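Local coordinates for protein toxin coregulated pilin (Vibrio cholerae, PDB 3HRV) that forms the major subunit of the toxin-coregulated pilus, a type IV pilus essential for bacterial aggregation and subsequent colonization of the host small intestine, at residues T27-N32 / K78-G83; A100-V105 / T186-N191; F126-E131 / A154-S159; T145-A150 / P162-L167. All blocks are in the same frame, centred on the assembly; numbering follows the deposited sequence.

Contact 1 (T27-N32 / K78-G83)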
loop_
_atom_site.group_PDB
_atom_site.type_symbol
_atom_site.label_atom_id
_atom_site.label_comp_id
_atom_site.label_asym_id
_atom_site.label_seq_id
_atom_site.Cartn_x
_atom_site.Cartn_y
_atom_site.Cartn_z
ATOM N N THR A 27 -15.365 -1.672 -1.111
ATOM C CA THR A 27 -15.807 -1.075 0.142
ATOM C C THR A 27 -15.044 -1.710 1.301
ATOM O O THR A 27 -14.599 -1.018 2.218
ATOM C CB THR A 27 -17.449 -1.336 0.249
ATOM O OG1 THR A 27 -17.666 -2.751 0.344
ATOM C CG2 THR A 27 -18.211 -0.789 -0.950
ATOM N N LYS A 28 -14.893 -3.029 1.252
ATOM C CA LYS A 28 -14.175 -3.751 2.297
ATOM C C LYS A 28 -12.689 -3.406 2.271
ATOM O O LYS A 28 -12.060 -3.253 3.316
ATOM C CB LYS A 28 -14.353 -5.260 2.122
ATOM C CG LYS A 28 -13.299 -6.103 2.824
ATOM C CD LYS A 28 -13.840 -7.487 3.154
ATOM C CE LYS A 28 -15.361 -7.488 3.240
ATOM N NZ LYS A 28 -15.874 -8.453 4.251
ATOM N N ALA A 29 -12.148 -3.245 0.978
ATOM C CA ALA A 29 -10.720 -2.966 0.920
ATOM C C ALA A 29 -10.433 -1.586 1.496
ATOM O O ALA A 29 -9.496 -1.410 2.279
ATOM C CB ALA A 29 -10.235 -3.043 -0.517
ATOM N N ALA A 30 -11.282 -0.649 1.351
ATOM C CA ALA A 30 -11.107 0.677 1.930
ATOM C C ALA A 30 -11.201 0.631 3.452
ATOM O O ALA A 30 -10.398 1.249 4.154
ATOM C CB ALA A 30 -12.150 1.634 1.365
ATOM N N GLN A 31 -12.181 -0.107 3.963
ATOM C CA GLN A 31 -12.365 -0.223 5.402
ATOM C C GLN A 31 -11.186 -0.957 6.032
ATOM O O GLN A 31 -10.672 -0.549 7.075
ATOM C CB GLN A 31 -13.657 -0.978 5.712
ATOM C CG GLN A 31 -14.916 -0.287 5.228
ATOM C CD GLN A 31 -16.142 -1.165 5.370
ATOM O OE1 GLN A 31 -16.058 -2.290 5.863
ATOM N NE2 GLN A 31 -17.289 -0.658 4.936
ATOM N N ASN A 32 -10.758 -2.042 5.395
ATOM C CA ASN A 32 -9.648 -2.828 5.909
ATOM C C ASN A 32 -8.338 -2.051 5.919
ATOM O O ASN A 32 -7.612 -2.072 6.911
ATOM C CB ASN A 32 -9.480 -4.109 5.091
ATOM C CG ASN A 32 -10.614 -5.091 5.310
ATOM O OD1 ASN A 32 -11.551 -4.822 6.062
ATOM N ND2 ASN A 32 -10.531 -6.240 4.654
ATOM N N LYS A 78 -7.812 -9.040 5.846
ATOM C CA LYS A 78 -7.934 -9.710 4.563
ATOM C C LYS A 78 -7.943 -8.831 3.324
ATOM O O LYS A 78 -8.440 -7.703 3.327
ATOM C CB LYS A 78 -9.195 -10.576 4.547
ATOM C CG LYS A 78 -9.164 -11.742 5.514
ATOM C CD LYS A 78 -9.395 -13.059 4.792
ATOM C CE LYS A 78 -9.832 -14.146 5.758
ATOM N NZ LYS A 78 -11.313 -14.274 5.815
ATOM N N ASN A 79 -7.361 -9.375 2.262
ATOM C CA ASN A 79 -7.334 -8.734 0.963
ATOM C C ASN A 79 -8.633 -9.276 0.367
ATOM O O ASN A 79 -8.735 -10.466 0.080
ATOM C CB ASN A 79 -6.136 -9.235 0.159
ATOM C CG ASN A 79 -6.124 -8.714 -1.264
ATOM O OD1 ASN A 79 -7.172 -8.441 -1.850
ATOM N ND2 ASN A 79 -4.933 -8.594 -1.838
ATOM N N PRO A 80 -9.568 -8.367 -0.072
ATOM C CA PRO A 80 -10.898 -8.915 -0.351
ATOM C C PRO A 80 -11.037 -9.612 -1.701
ATOM O O PRO A 80 -11.938 -10.430 -1.889
ATOM C CB PRO A 80 -11.805 -7.688 -0.252
ATOM C CG PRO A 80 -11.069 -6.785 0.688
ATOM C CD PRO A 80 -9.650 -6.923 0.201
ATOM N N PHE A 81 -9.779 -9.181 -2.476
ATOM C CA PHE A 81 -9.622 -9.690 -3.832
ATOM C C PHE A 81 -8.969 -11.114 -3.928
ATOM O O PHE A 81 -8.995 -11.746 -4.987
ATOM C CB PHE A 81 -8.891 -8.652 -4.687
ATOM C CG PHE A 81 -9.449 -7.264 -4.553
ATOM C CD1 PHE A 81 -8.876 -6.354 -3.668
ATOM C CD2 PHE A 81 -10.568 -6.875 -5.282
ATOM C CE1 PHE A 81 -9.409 -5.076 -3.510
ATOM C CE2 PHE A 81 -11.110 -5.598 -5.131
ATOM C CZ PHE A 81 -10.528 -4.696 -4.242
ATOM N N THR A 82 -8.278 -11.481 -2.866
ATOM C CA THR A 82 -7.577 -12.760 -2.888
ATOM C C THR A 82 -8.075 -13.693 -1.794
ATOM O O THR A 82 -7.924 -14.906 -1.890
ATOM C CB THR A 82 -6.067 -12.582 -2.686
ATOM O OG1 THR A 82 -5.824 -12.072 -1.370
ATOM C CG2 THR A 82 -5.493 -11.621 -3.720
ATOM N N GLY A 83 -8.657 -13.128 -0.743
ATOM C CA GLY A 83 -9.146 -13.952 0.344
ATOM C C GLY A 83 -8.049 -14.283 1.339
ATOM O O GLY A 83 -8.280 -14.987 2.321
#
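Lys78 offers its carbonyl to Asn32: Asn32 ND2 donates to Lys78 O at 2.9 Å, with an N-H...O angle of 149°. The acceptor lies close to the plane of the Asn32 amide, while the donor is tilted moderately from the carbonyl plane. Asn32 CG sits beside its own backbone N (chi1 -70°), and with CB directed at the loop this brings the amide to the carbonyl. Asn79 turns its side chain back on its own segment, where OD1 accepts from Phe81 N at 2.8 Å, closing an Asx turn; its ND2 is bound to Gly106 O. The turn presents Pro80 to the helix, and the proline ring lies against Ala29, with Ala29 CB 4.0 Å from Pro80 CD. Lys28 CD lies 3.8 Å from Pro80 CG before the chain bends away to a salt bridge with Asp75. Phe81 adds its ring beside Ala29, whose CB comes obliquely to within 3.7 Å of Phe81 CE1. The same ring touches Val105 of strand 100-108. An Asx-turn loop is thus packed on helix 24-44, the long N-terminal helix that lies against the sheet in the alpha-beta fold of type IV pilins.

Contact 2 (A100-V105 / T186-N191); sequences AFAITV and TVAFGN
Asn191, Val105 and Phe189 are buried most by this strand pairing. Asn191 pairs with Phe101 through Phe101 N to Asn191 O and Asn191 N to Phe101 O, both 3.0 Å and nearly collinear with the accepting carbonyl. Phe101 takes chi1 71°, with CG between its N and carbonyl carbon, which lays the ring over the neighbouring strand: Asn191 CB is 3.7 Å from Phe101 CZ, and Asn191 N lies over one ring face. Ring and amide planes differ by 33°, and Asn191 ND2 bonds onward to Gln37 of helix 24-44. At the other end, Val105 N to Val187 O and Val187 N to Val105 O are both 2.9 Å; Val105 CG2 reaches the edge of the Phe189 ring, 4.0 Å from CE1, while Val187 CG1 lies over one face, toward its rim. Phe189 and Ile103 exchange the middle pair, Ile103 N to Phe189 O measuring 2.8 Å. On the other face, Ala102 CB meets Ala188 CB at 4.0 Å; Ala102 and Gly190 form a non-hydrogen-bonded pair, their CA atoms 3.9 Å apart. The 151° between strand directions identifies a twisted antiparallel pair central to the pilin sheet, its Phe101-Ile103-Val105 face packed on helices 24-44 and 110-120.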
loop_
_atom_site.group_PDB
_atom_site.type_symbol
_atom_site.label_atom_id
_atom_site.label_comp_id
_atom_site.label_asym_id
_atom_site.label_seq_id
_atom_site.Cartn_x
_atom_site.Cartn_y
_atom_site.Cartn_z
ATOM N N ALA A 100 8.956 3.441 8.229
ATOM C CA ALA A 100 7.661 3.547 7.560
ATOM C C ALA A 100 7.140 2.138 7.309
ATOM O O ALA A 100 7.859 1.162 7.496
ATOM C CB ALA A 100 7.807 4.296 6.235
ATOM N N PHE A 101 5.881 2.033 6.899
ATOM C CA PHE A 101 5.300 0.731 6.606
ATOM C C PHE A 101 4.393 0.854 5.400
ATOM O O PHE A 101 3.918 1.938 5.080
ATOM C CB PHE A 101 4.496 0.204 7.805
ATOM C CG PHE A 101 3.213 0.949 8.052
ATOM C CD1 PHE A 101 2.019 0.509 7.487
ATOM C CD2 PHE A 101 3.201 2.104 8.828
ATOM C CE1 PHE A 101 0.834 1.210 7.690
ATOM C CE2 PHE A 101 2.021 2.815 9.039
ATOM C CZ PHE A 101 0.834 2.367 8.468
ATOM N N ALA A 102 4.160 -0.264 4.727
ATOM C CA ALA A 102 3.289 -0.269 3.562
ATOM C C ALA A 102 2.403 -1.507 3.598
ATOM O O ALA A 102 2.869 -2.612 3.881
ATOM C CB ALA A 102 4.116 -0.253 2.279
ATOM N N ILE A 103 1.120 -1.305 3.333
ATOM C CA ILE A 103 0.171 -2.405 3.300
ATOM C C ILE A 103 0.065 -2.793 1.834
ATOM O O ILE A 103 -0.244 -1.956 0.980
ATOM C CB ILE A 103 -1.206 -1.970 3.820
ATOM C CG1 ILE A 103 -1.055 -1.354 5.211
ATOM C CG2 ILE A 103 -2.147 -3.173 3.871
ATOM C CD1 ILE A 103 -2.284 -0.639 5.698
ATOM N N THR A 104 0.332 -4.057 1.539
ATOM C CA THR A 104 0.288 -4.514 0.163
ATOM C C THR A 104 -0.993 -5.258 -0.191
ATOM O O THR A 104 -1.401 -6.189 0.500
ATOM C CB THR A 104 1.508 -5.400 -0.162
ATOM O OG1 THR A 104 1.559 -6.512 0.741
ATOM C CG2 THR A 104 2.796 -4.589 -0.025
ATOM N N VAL A 105 -1.617 -4.818 -1.278
ATOM C CA VAL A 105 -2.849 -5.409 -1.776
ATOM C C VAL A 105 -2.535 -5.933 -3.169
ATOM O O VAL A 105 -2.450 -5.158 -4.128
ATOM C CB VAL A 105 -3.973 -4.353 -1.871
ATOM C CG1 VAL A 105 -5.294 -5.022 -2.232
ATOM C CG2 VAL A 105 -4.098 -3.609 -0.543
ATOM N N THR A 186 0.107 -5.303 -7.596
ATOM C CA THR A 186 0.133 -5.236 -6.147
ATOM C C THR A 186 0.375 -3.772 -5.848
ATOM O O THR A 186 1.304 -3.171 -6.383
ATOM C CB THR A 186 1.281 -6.051 -5.524
ATOM O OG1 THR A 186 1.126 -7.438 -5.845
ATOM C CG2 THR A 186 1.263 -5.895 -4.006
ATOM N N VAL A 187 -0.474 -3.189 -5.017
ATOM C CA VAL A 187 -0.307 -1.793 -4.661
ATOM C C VAL A 187 0.116 -1.709 -3.207
ATOM O O VAL A 187 -0.482 -2.335 -2.331
ATOM C CB VAL A 187 -1.607 -0.991 -4.853
ATOM C CG1 VAL A 187 -1.371 0.470 -4.489
ATOM C CG2 VAL A 187 -2.081 -1.108 -6.295
ATOM N N ALA A 188 1.176 -0.950 -2.960
ATOM C CA ALA A 188 1.680 -0.766 -1.611
ATOM C C ALA A 188 1.230 0.607 -1.133
ATOM O O ALA A 188 1.598 1.626 -1.719
ATOM C CB ALA A 188 3.200 -0.852 -1.603
ATOM N N PHE A 189 0.407 0.627 -0.089
ATOM C CA PHE A 189 -0.087 1.871 0.481
ATOM C C PHE A 189 0.732 2.112 1.736
ATOM O O PHE A 189 0.648 1.350 2.701
ATOM C CB PHE A 189 -1.576 1.748 0.815
ATOM C CG PHE A 189 -2.448 1.543 -0.392
ATOM C CD1 PHE A 189 -2.786 0.261 -0.817
ATOM C CD2 PHE A 189 -2.909 2.635 -1.120
ATOM C CE1 PHE A 189 -3.575 0.069 -1.953
ATOM C CE2 PHE A 189 -3.697 2.458 -2.258
ATOM C CZ PHE A 189 -4.030 1.170 -2.674
ATOM N N GLY A 190 1.539 3.164 1.720
ATOM C CA GLY A 190 2.390 3.415 2.864
ATOM C C GLY A 190 2.109 4.642 3.697
ATOM O O GLY A 190 1.531 5.626 3.230
ATOM N N ASN A 191 2.525 4.558 4.952
ATOM C CA ASN A 191 2.379 5.657 5.888
ATOM C C ASN A 191 3.565 5.588 6.844
ATOM O O ASN A 191 4.345 4.631 6.812
ATOM C CB ASN A 191 1.066 5.545 6.665
ATOM C CG ASN A 191 0.537 6.897 7.096
ATOM O OD1 ASN A 191 1.273 7.882 7.113
ATOM N ND2 ASN A 191 -0.742 6.950 7.452
#

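Contact 3 (F126-E131 / A154-S159)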
loop_
_atom_site.group_PDB
_atom_site.type_symbol
_atom_site.label_atom_id
_atom_site.label_comp_id
_atom_site.label_asym_id
_atom_site.label_seq_id
_atom_site.Cartn_x
_atom_site.Cartn_y
_atom_site.Cartn_z
ATOM N N PHE A 126 1.960 7.638 0.678
ATOM C CA PHE A 126 2.848 6.867 -0.194
ATOM C C PHE A 126 2.080 5.780 -0.955
ATOM O O PHE A 126 1.311 5.027 -0.358
ATOM C CB PHE A 126 3.940 6.217 0.667
ATOM C CG PHE A 126 4.965 5.436 -0.111
ATOM C CD1 PHE A 126 6.108 6.059 -0.607
ATOM C CD2 PHE A 126 4.808 4.066 -0.314
ATOM C CE1 PHE A 126 7.083 5.326 -1.292
ATOM C CE2 PHE A 126 5.775 3.326 -0.996
ATOM C CZ PHE A 126 6.915 3.958 -1.485
ATOM N N ILE A 127 2.280 5.713 -2.268
ATOM C CA ILE A 127 1.625 4.704 -3.100
ATOM C C ILE A 127 2.617 4.180 -4.128
ATOM O O ILE A 127 3.220 4.956 -4.870
ATOM C CB ILE A 127 0.410 5.277 -3.851
ATOM C CG1 ILE A 127 -0.598 5.854 -2.856
ATOM C CG2 ILE A 127 -0.243 4.175 -4.684
ATOM C CD1 ILE A 127 -1.809 6.497 -3.509
ATOM N N ASN A 128 2.781 2.863 -4.168
ATOM C CA ASN A 128 3.707 2.223 -5.097
ATOM C C ASN A 128 2.962 1.102 -5.821
ATOM O O ASN A 128 2.516 0.142 -5.192
ATOM C CB ASN A 128 4.899 1.648 -4.323
ATOM C CG ASN A 128 6.018 1.169 -5.232
ATOM O OD1 ASN A 128 5.779 0.760 -6.366
ATOM N ND2 ASN A 128 7.247 1.198 -4.726
ATOM N N VAL A 129 2.827 1.235 -7.139
ATOM C CA VAL A 129 2.127 0.240 -7.954
ATOM C C VAL A 129 3.138 -0.658 -8.652
ATOM O O VAL A 129 3.973 -0.183 -9.417
ATOM C CB VAL A 129 1.242 0.919 -9.019
ATOM C CG1 VAL A 129 0.520 -0.135 -9.849
ATOM C CG2 VAL A 129 0.240 1.847 -8.343
ATOM N N LYS A 130 3.044 -1.958 -8.404
ATOM C CA LYS A 130 3.988 -2.907 -8.977
ATOM C C LYS A 130 3.319 -4.062 -9.709
ATOM O O LYS A 130 2.190 -4.431 -9.400
ATOM C CB LYS A 130 4.863 -3.459 -7.848
ATOM C CG LYS A 130 5.937 -4.440 -8.267
ATOM C CD LYS A 130 6.669 -4.982 -7.048
ATOM C CE LYS A 130 7.787 -5.924 -7.448
ATOM N NZ LYS A 130 8.804 -5.232 -8.287
ATOM N N GLU A 131 4.037 -4.620 -10.680
ATOM C CA GLU A 131 3.585 -5.814 -11.383
ATOM C C GLU A 131 4.120 -7.077 -10.716
ATOM O O GLU A 131 5.303 -7.396 -10.831
ATOM C CB GLU A 131 4.033 -5.770 -12.846
ATOM C CG GLU A 131 3.205 -4.846 -13.722
ATOM C CD GLU A 131 3.983 -4.310 -14.906
ATOM O OE1 GLU A 131 3.538 -4.515 -16.056
ATOM O OE2 GLU A 131 5.043 -3.686 -14.689
ATOM N N ALA A 154 3.253 3.777 -12.908
ATOM C CA ALA A 154 3.901 2.600 -12.340
ATOM C C ALA A 154 4.928 3.012 -11.292
ATOM O O ALA A 154 5.445 4.132 -11.322
ATOM C CB ALA A 154 4.579 1.799 -13.447
ATOM N N GLY A 155 5.229 2.097 -10.376
ATOM C CA GLY A 155 6.185 2.393 -9.328
ATOM C C GLY A 155 5.602 3.376 -8.335
ATOM O O GLY A 155 4.390 3.399 -8.107
ATOM N N VAL A 156 6.460 4.194 -7.737
ATOM C CA VAL A 156 6.006 5.182 -6.774
ATOM C C VAL A 156 5.272 6.291 -7.520
ATOM O O VAL A 156 5.871 7.015 -8.318
ATOM C CB VAL A 156 7.196 5.772 -5.989
ATOM C CG1 VAL A 156 6.714 6.845 -5.031
ATOM C CG2 VAL A 156 7.903 4.663 -5.227
ATOM N N ILE A 157 3.970 6.408 -7.273
ATOM C CA ILE A 157 3.167 7.431 -7.934
ATOM C C ILE A 157 2.668 8.479 -6.946
ATOM O O ILE A 157 1.904 9.370 -7.306
ATOM C CB ILE A 157 1.963 6.811 -8.687
ATOM C CG1 ILE A 157 1.040 6.083 -7.710
ATOM C CG2 ILE A 157 2.466 5.860 -9.765
ATOM C CD1 ILE A 157 -0.237 5.556 -8.363
ATOM N N LYS A 158 3.104 8.356 -5.697
ATOM C CA LYS A 158 2.744 9.312 -4.655
ATOM C C LYS A 158 3.708 9.146 -3.485
ATOM O O LYS A 158 3.935 8.034 -3.018
ATOM C CB LYS A 158 1.302 9.091 -4.169
ATOM C CG LYS A 158 0.817 10.166 -3.197
ATOM C CD LYS A 158 -0.588 9.886 -2.671
ATOM C CE LYS A 158 -0.998 10.925 -1.633
ATOM N NZ LYS A 158 -2.368 10.684 -1.089
ATOM N N SER A 159 4.289 10.255 -3.031
ATOM C CA SER A 159 5.219 10.230 -1.903
ATOM C C SER A 159 5.426 11.659 -1.416
ATOM O O SER A 159 5.058 12.614 -2.103
ATOM C CB SER A 159 6.565 9.634 -2.315
ATOM O OG SER A 159 7.405 10.618 -2.894
#
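A classic beta bulge interrupts the antiparallel pairing of strand 126-131 with 155-158, an edge strand of the pilin sheet within this chain. The evidence is a register shift of one residue: Ile157 and Lys158 both face Ile127, whose N donates to Lys158 O and whose O accepts from Ile157 N, each at 2.9 Å. Beyond the bulge, Val129 and Gly155 exchange two bonds; Gly155 N lies in the plane of the Val129 carbonyl, whereas Val129 N approaches Gly155 O from 44° above its plane. Gly155 has a positive phi (71°), a backbone conformation that glycine adopts readily.

The bulge sets two side chains against Ile127. Lys158 runs out fully extended, its CD 3.7 Å from Ile127 CD1, until NZ binds Phe124 O and Gly121 O. Ile157 takes the less common first torsion with CG1 between its N and carbonyl carbon, bringing CG1 across to Ile127 CG2 and CD1 to 3.7 Å from Val129 CG2. This cluster also meets helix 110-120, where Val129 touches Cys113 of the Cys113-Cys179 disulfide. On the other face, Val156 CG2 reaches both Phe126 CZ and the Asn128 amide. The Phe126 and Val156 side chains cross at about a right angle. Asn128 ND2, hydrogen-bonded to Leu140 O, has Val156 CG2 packed against it at 3.6 Å.

Contact 4 (T145-A150 / P162-L167)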
loop_
_atom_site.group_PDB
_atom_site.type_symbol
_atom_site.label_atom_id
_atom_site.label_comp_id
_atom_site.label_asym_id
_atom_site.label_seq_id
_atom_site.Cartn_x
_atom_site.Cartn_y
_atom_site.Cartn_z
ATOM N N THR A 145 12.503 9.495 0.268
ATOM C CA THR A 145 13.387 9.864 -0.834
ATOM C C THR A 145 12.999 9.338 -2.215
ATOM O O THR A 145 13.590 9.740 -3.218
ATOM C CB THR A 145 14.852 9.466 -0.531
ATOM O OG1 THR A 145 14.950 8.047 -0.382
ATOM C CG2 THR A 145 15.326 10.141 0.745
ATOM N N SER A 146 12.017 8.445 -2.283
ATOM C CA SER A 146 11.579 7.937 -3.581
ATOM C C SER A 146 10.672 8.988 -4.212
ATOM O O SER A 146 9.591 9.274 -3.700
ATOM C CB SER A 146 10.815 6.615 -3.432
ATOM O OG SER A 146 11.695 5.539 -3.154
ATOM N N VAL A 147 11.123 9.567 -5.322
ATOM C CA VAL A 147 10.356 10.598 -6.011
ATOM C C VAL A 147 9.259 10.001 -6.882
ATOM O O VAL A 147 9.516 9.160 -7.742
ATOM C CB VAL A 147 11.274 11.474 -6.886
ATOM C CG1 VAL A 147 10.451 12.518 -7.627
ATOM C CG2 VAL A 147 12.320 12.149 -6.011
ATOM N N ALA A 148 8.030 10.452 -6.653
ATOM C CA ALA A 148 6.884 9.960 -7.403
ATOM C C ALA A 148 6.786 10.551 -8.803
ATOM O O ALA A 148 7.148 11.707 -9.033
ATOM C CB ALA A 148 5.607 10.257 -6.637
ATOM N N ASP A 149 6.297 9.736 -9.733
ATOM C CA ASP A 149 6.096 10.157 -11.113
ATOM C C ASP A 149 4.833 9.455 -11.599
ATOM O O ASP A 149 4.894 8.453 -12.313
ATOM C CB ASP A 149 7.278 9.761 -11.997
ATOM C CG ASP A 149 7.246 10.453 -13.350
ATOM O OD1 ASP A 149 6.171 10.970 -13.724
ATOM O OD2 ASP A 149 8.287 10.477 -14.040
ATOM N N ALA A 150 3.688 9.988 -11.189
ATOM C CA ALA A 150 2.400 9.416 -11.553
ATOM C C ALA A 150 2.170 9.366 -13.059
ATOM O O ALA A 150 1.310 8.630 -13.533
ATOM C CB ALA A 150 1.281 10.198 -10.880
ATOM N N PRO A 162 10.102 16.032 -1.712
ATOM C CA PRO A 162 10.525 16.953 -2.771
ATOM C C PRO A 162 10.917 16.199 -4.195
ATOM O O PRO A 162 12.144 15.598 -4.191
ATOM C CB PRO A 162 12.000 17.168 -2.461
ATOM C CG PRO A 162 12.010 17.148 -0.975
ATOM C CD PRO A 162 11.122 15.963 -0.650
ATOM N N GLY A 163 10.231 17.129 -5.034
ATOM C CA GLY A 163 10.112 17.004 -6.406
ATOM C C GLY A 163 9.139 15.883 -6.888
ATOM O O GLY A 163 9.303 15.568 -8.065
ATOM N N SER A 164 8.398 15.307 -6.116
ATOM C CA SER A 164 7.572 14.228 -6.636
ATOM C C SER A 164 6.326 14.745 -7.351
ATOM O O SER A 164 5.704 15.722 -6.925
ATOM C CB SER A 164 7.093 13.258 -5.558
ATOM O OG SER A 164 8.154 12.435 -5.115
ATOM N N ALA A 165 5.980 14.087 -8.453
ATOM C CA ALA A 165 4.798 14.432 -9.233
ATOM C C ALA A 165 3.742 13.414 -8.818
ATOM O O ALA A 165 3.618 12.350 -9.424
ATOM C CB ALA A 165 5.097 14.320 -10.720
ATOM N N ASN A 166 2.994 13.747 -7.772
ATOM C CA ASN A 166 1.973 12.851 -7.243
ATOM C C ASN A 166 0.725 12.717 -8.100
ATOM O O ASN A 166 0.346 13.638 -8.824
ATOM C CB ASN A 166 1.580 13.280 -5.828
ATOM C CG ASN A 166 2.740 13.190 -4.855
ATOM O OD1 ASN A 166 3.559 12.274 -4.938
ATOM N ND2 ASN A 166 2.810 14.132 -3.922
ATOM N N LEU A 167 0.094 11.552 -7.997
ATOM C CA LEU A 167 -1.118 11.254 -8.741
ATOM C C LEU A 167 -2.114 12.402 -8.646
ATOM O O LEU A 167 -2.533 12.794 -7.555
ATOM C CB LEU A 167 -1.757 9.967 -8.208
ATOM C CG LEU A 167 -3.070 9.530 -8.869
ATOM C CD1 LEU A 167 -2.831 9.221 -10.341
ATOM C CD2 LEU A 167 -3.625 8.309 -8.144
#
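The backbones of Ala148 to Ala150 and Ser164 to Leu167 run side by side, their end-to-end directions 33° apart, and form a single bridge in which Ala165 N donates to Ala148 O (2.7 Å) and Ala150 N to Ala165 O (2.9 Å). The two bonds differ in shape: Ala150 N lies almost on the extension of its acceptor carbonyl, while Ala165 N stands 47° above the plane of the Ala148 carbonyl.

A third bond comes from a side chain. Ser164 OG, placed beside its own backbone N by chi1 -73°, accepts from Ala148 N; the modelled separation, 2.5 Å, is implausibly short, so its exact length is doubtful. The same hydroxyl bonds with Ser159 OG, just after strand 155-158. Val147 flanks this group, its CG1 branch 3.3 Å from Gly163 O and also next to Ser164 OG, while CG2 is turned to Pro162 O. Ala148 CB packs against both Ser164 CB, at 3.5 Å, and Asn166 OD1, at 3.3 Å, the latter oxygen accepting from Ser159 N. Further on, Ala150 CB packs on the backbone of Leu167, 3.4 Å from its CA, and on Leu167 CB.

Small side chains probably allow the close approach; the three cross-segment hydrogen bonds all use backbone groups, one with a serine hydroxyl as acceptor. Because Ser159 OG also bonds to Ser146 O, both loops are linked to the sheet edge through Ser159.

Overall arrangement
Contact 2 is wholly buried near the centre of the chain, and contact 3 extends the same sheet outward: strands 185-191 and 126-131 are joined by Gly190 N to Phe126 O and Ala188 N to Asn128 O. Both combine antiparallel backbone pairing with apolar packing, unbroken in contact 2 and interrupted by a bulge in contact 3. Contact 4, at the surface, crosses contact 3 along the chain and meets it through Lys158 and Ser159, relying on polar groups and small residues. Contact 1, partly buried, lies on the opposite side of the chain's centre from contacts 3 and 4. Mostly apolar, with one amide-to-carbonyl bond, it touches contact 2 where Asn79 and Phe81 pack on Val105.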